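Local coordinates for fiber protein 2 (Fowl adenovirus 1, PDB 2VTW) that probably attaches the virion to a host-cell receptor through the trimeric head domain at the end of the short fibre, at residues A5-G10 against Y33-I38. Residues are numbered along the deposited sequence; the frame is centred on the assembly and turned at random.
Sequences AAFTSG and YFLQQI
Phe7 and Ser9 pair with Gln37 and Leu35 as the two hydrogen-bonded pairs of an antiparallel ladder: Phe7 N to Gln37 O and Ser9 N to Leu35 O, both 2.9 Å, are answered by the reverse bonds. The straightest runs from Gln37 N to Phe7 O, 172° at the hydrogen. Between these rungs, CA-H...O contacts such as Thr8 CA to Leu35 O (3.2 Å) fill in the non-hydrogen-bonded positions. On the face bearing Phe7, Ser9, Leu35 and Gln37, the Phe7 ring receives Gln37 OE1 at its edge, 3.5 Å from CD2, with ring and amide planes 56° apart; Leu35 CD2 lies 4.2 Å from Phe7 CE2. Tyr33 CG sits between its backbone N and carbonyl carbon (chi1 70°), and from there the ring reaches along Gly10 CA to Ser9. Ser9 OG lies in the ring plane, at its edge, 2.8 Å from Tyr33 OH. On the other face, Thr8 CG2 comes obliquely to the Phe34 ring, 3.4 Å from CZ, while a water joins Thr8 OG1 to Gln36 NE2.

Farther out, Gly89 bonds to both hydroxyls, through its O to Ser9 OG and its N to Tyr33 OH, and Gln37 NE2 hydrogen-bonds Thr46 OG1. Met41 and Thr40 of a second subunit pack on Ala6 and Ile38. The chemistry thus differs by face: buried hydroxyls and an amide nitrogen find partners within the subunit among apolar groups, whereas the opposite face combines a water-bridged polar pair with packing across the trimer interface of the fibre head.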
ATOM      1  N   ALA A   5      -2.541  16.454  10.282  1.00 24.10           N
ATOM      2  CA  ALA A   5      -3.430  17.362   9.558  1.00 23.55           C
ATOM      3  C   ALA A   5      -4.091  16.625   8.384  1.00 23.15           C
ATOM      4  O   ALA A   5      -3.541  15.652   7.893  1.00 21.85           O
ATOM      5  CB  ALA A   5      -2.675  18.582   9.043  1.00 23.32           C
ATOM      6  N   ALA A   6      -5.264  17.113   7.962  1.00 22.24           N
ATOM      7  CA  ALA A   6      -6.090  16.545   6.884  1.00 22.20           C
ATOM      8  C   ALA A   6      -6.501  17.605   5.873  1.00 22.07           C
ATOM      9  O   ALA A   6      -6.802  18.737   6.262  1.00 21.92           O
ATOM     10  CB  ALA A   6      -7.358  15.914   7.489  1.00 21.68           C
ATOM     11  N   PHE A   7      -6.532  17.240   4.591  1.00 21.63           N
ATOM     12  CA  PHE A   7      -7.125  18.051   3.517  1.00 22.11           C
ATOM     13  C   PHE A   7      -8.143  17.195   2.711  1.00 22.49           C
ATOM     14  O   PHE A   7      -7.882  16.012   2.427  1.00 21.91           O
ATOM     15  CB  PHE A   7      -6.024  18.575   2.592  1.00 21.32           C
ATOM     16  CG  PHE A   7      -6.523  19.321   1.390  1.00 21.47           C
ATOM     17  CD1 PHE A   7      -7.242  20.515   1.532  1.00 21.06           C
ATOM     18  CD2 PHE A   7      -6.241  18.865   0.101  1.00 20.98           C
ATOM     19  CE1 PHE A   7      -7.675  21.216   0.411  1.00 19.91           C
ATOM     20  CE2 PHE A   7      -6.679  19.569  -1.031  1.00 22.51           C
ATOM     21  CZ  PHE A   7      -7.388  20.751  -0.868  1.00 21.75           C
ATOM     22  N   THR A   8      -9.290  17.788   2.366  1.00 22.65           N
ATOM     23  CA  THR A   8     -10.348  17.146   1.578  1.00 23.16           C
ATOM     24  C   THR A   8     -10.762  18.081   0.458  1.00 23.97           C
ATOM     25  O   THR A   8     -10.966  19.276   0.677  1.00 23.28           O
ATOM     26  CB  THR A   8     -11.583  16.836   2.426  1.00 22.95           C
ATOM     27  OG1 THR A   8     -11.181  16.092   3.574  1.00 24.09           O
ATOM     28  CG2 THR A   8     -12.636  16.029   1.635  1.00 23.13           C
ATOM     29  N   SER A   9     -10.892  17.541  -0.743  1.00 24.16           N
ATOM     30  CA  SER A   9     -11.344  18.318  -1.884  1.00 25.15           C
ATOM     31  C   SER A   9     -12.128  17.425  -2.835  1.00 26.03           C
ATOM     32  O   SER A   9     -11.927  16.219  -2.871  1.00 25.18           O
ATOM     33  CB  SER A   9     -10.153  18.906  -2.624  1.00 24.85           C
ATOM     34  OG  SER A   9     -10.558  19.653  -3.759  1.00 25.18           O
ATOM     35  N   GLY A  10     -13.009  18.038  -3.614  1.00 27.63           N
ATOM     36  CA  GLY A  10     -13.786  17.314  -4.637  1.00 27.96           C
ATOM     37  C   GLY A  10     -15.160  17.038  -4.101  1.00 28.85           C
ATOM     38  O   GLY A  10     -15.525  17.597  -3.074  1.00 28.60           O
ATOM     39  N   TYR A  33     -13.829  13.869  -8.802  1.00 24.87           N
ATOM     40  CA  TYR A  33     -12.816  13.258  -7.951  1.00 24.83           C
ATOM     41  C   TYR A  33     -13.187  13.504  -6.509  1.00 23.72           C
ATOM     42  O   TYR A  33     -13.937  14.437  -6.189  1.00 23.44           O
ATOM     43  CB  TYR A  33     -11.412  13.804  -8.261  1.00 25.62           C
ATOM     44  CG  TYR A  33     -11.262  15.241  -7.824  1.00 25.96           C
ATOM     45  CD1 TYR A  33     -10.938  15.539  -6.510  1.00 25.44           C
ATOM     46  CD2 TYR A  33     -11.532  16.298  -8.698  1.00 28.12           C
ATOM     47  CE1 TYR A  33     -10.844  16.851  -6.064  1.00 27.74           C
ATOM     48  CE2 TYR A  33     -11.452  17.649  -8.250  1.00 27.45           C
ATOM     49  CZ  TYR A  33     -11.100  17.897  -6.932  1.00 27.09           C
ATOM     50  OH  TYR A  33     -11.007  19.170  -6.434  1.00 27.73           O
ATOM     51  N   PHE A  34     -12.678  12.648  -5.632  1.00 22.17           N
ATOM     52  CA  PHE A  34     -12.690  12.933  -4.232  1.00 20.37           C
ATOM     53  C   PHE A  34     -11.304  12.606  -3.677  1.00 20.47           C
ATOM     54  O   PHE A  34     -10.815  11.473  -3.814  1.00 20.23           O
ATOM     55  CB  PHE A  34     -13.786  12.147  -3.556  1.00 19.95           C
ATOM     56  CG  PHE A  34     -14.124  12.649  -2.193  1.00 20.80           C
ATOM     57  CD1 PHE A  34     -14.366  14.002  -1.968  1.00 21.51           C
ATOM     58  CD2 PHE A  34     -14.205  11.793  -1.124  1.00 21.04           C
ATOM     59  CE1 PHE A  34     -14.681  14.476  -0.722  1.00 18.61           C
ATOM     60  CE2 PHE A  34     -14.518  12.278   0.143  1.00 20.47           C
ATOM     61  CZ  PHE A  34     -14.744  13.632   0.328  1.00 20.14           C
ATOM     62  N   LEU A  35     -10.686  13.620  -3.069  1.00 19.85           N
ATOM     63  CA  LEU A  35      -9.292  13.607  -2.603  1.00 19.35           C
ATOM     64  C   LEU A  35      -9.282  13.829  -1.101  1.00 18.88           C
ATOM     65  O   LEU A  35      -9.830  14.822  -0.612  1.00 19.77           O
ATOM     66  CB  LEU A  35      -8.525  14.740  -3.288  1.00 20.09           C
ATOM     67  CG  LEU A  35      -7.102  15.053  -2.813  1.00 20.17           C
ATOM     68  CD1 LEU A  35      -6.212  13.798  -3.024  1.00 17.47           C
ATOM     69  CD2 LEU A  35      -6.528  16.283  -3.567  1.00 20.40           C
ATOM     70  N   GLN A  36      -8.717  12.891  -0.350  1.00 18.14           N
ATOM     71  CA  GLN A  36      -8.622  13.002   1.102  1.00 18.28           C
ATOM     72  C   GLN A  36      -7.187  12.667   1.454  1.00 19.40           C
ATOM     73  O   GLN A  36      -6.733  11.545   1.178  1.00 19.41           O
ATOM     74  CB  GLN A  36      -9.582  12.030   1.779  1.00 18.41           C
ATOM     75  CG  GLN A  36     -11.078  12.397   1.587  1.00 18.61           C
ATOM     76  CD  GLN A  36     -12.022  11.312   2.029  1.00 19.09           C
ATOM     77  OE1 GLN A  36     -12.228  10.351   1.295  1.00 22.01           O
ATOM     78  NE2 GLN A  36     -12.594  11.444   3.231  1.00 16.83           N
ATOM     79  N   GLN A  37      -6.459  13.648   1.988  1.00 18.69           N
ATOM     80  CA  GLN A  37      -5.043  13.482   2.393  1.00 18.71           C
ATOM     81  C   GLN A  37      -4.854  13.706   3.887  1.00 18.66           C
ATOM     82  O   GLN A  37      -5.586  14.495   4.505  1.00 17.87           O
ATOM     83  CB  GLN A  37      -4.169  14.459   1.648  1.00 17.68           C
ATOM     84  CG  GLN A  37      -4.217  14.295   0.147  1.00 18.60           C
ATOM     85  CD  GLN A  37      -3.427  15.334  -0.581  1.00 19.56           C
ATOM     86  OE1 GLN A  37      -3.797  16.508  -0.589  1.00 22.35           O
ATOM     87  NE2 GLN A  37      -2.335  14.919  -1.230  1.00 18.96           N
ATOM     88  N   ILE A  38      -3.897  12.994   4.476  1.00 18.72           N
ATOM     89  CA  ILE A  38      -3.466  13.250   5.842  1.00 19.38           C
ATOM     90  C   ILE A  38      -1.932  13.390   5.855  1.00 19.34           C
ATOM     91  O   ILE A  38      -1.232  12.749   5.047  1.00 18.78           O
ATOM     92  CB  ILE A  38      -3.982  12.188   6.891  1.00 20.58           C
ATOM     93  CG1 ILE A  38      -3.415  10.812   6.606  1.00 22.39           C
ATOM     94  CG2 ILE A  38      -5.588  12.158   6.964  1.00 19.90           C
ATOM     95  CD1 ILE A  38      -3.379   9.835   7.815  1.00 22.96           C
TER
HETATM   96  O   HOH W   1     -12.453  14.010   4.864  1.00 24.70           O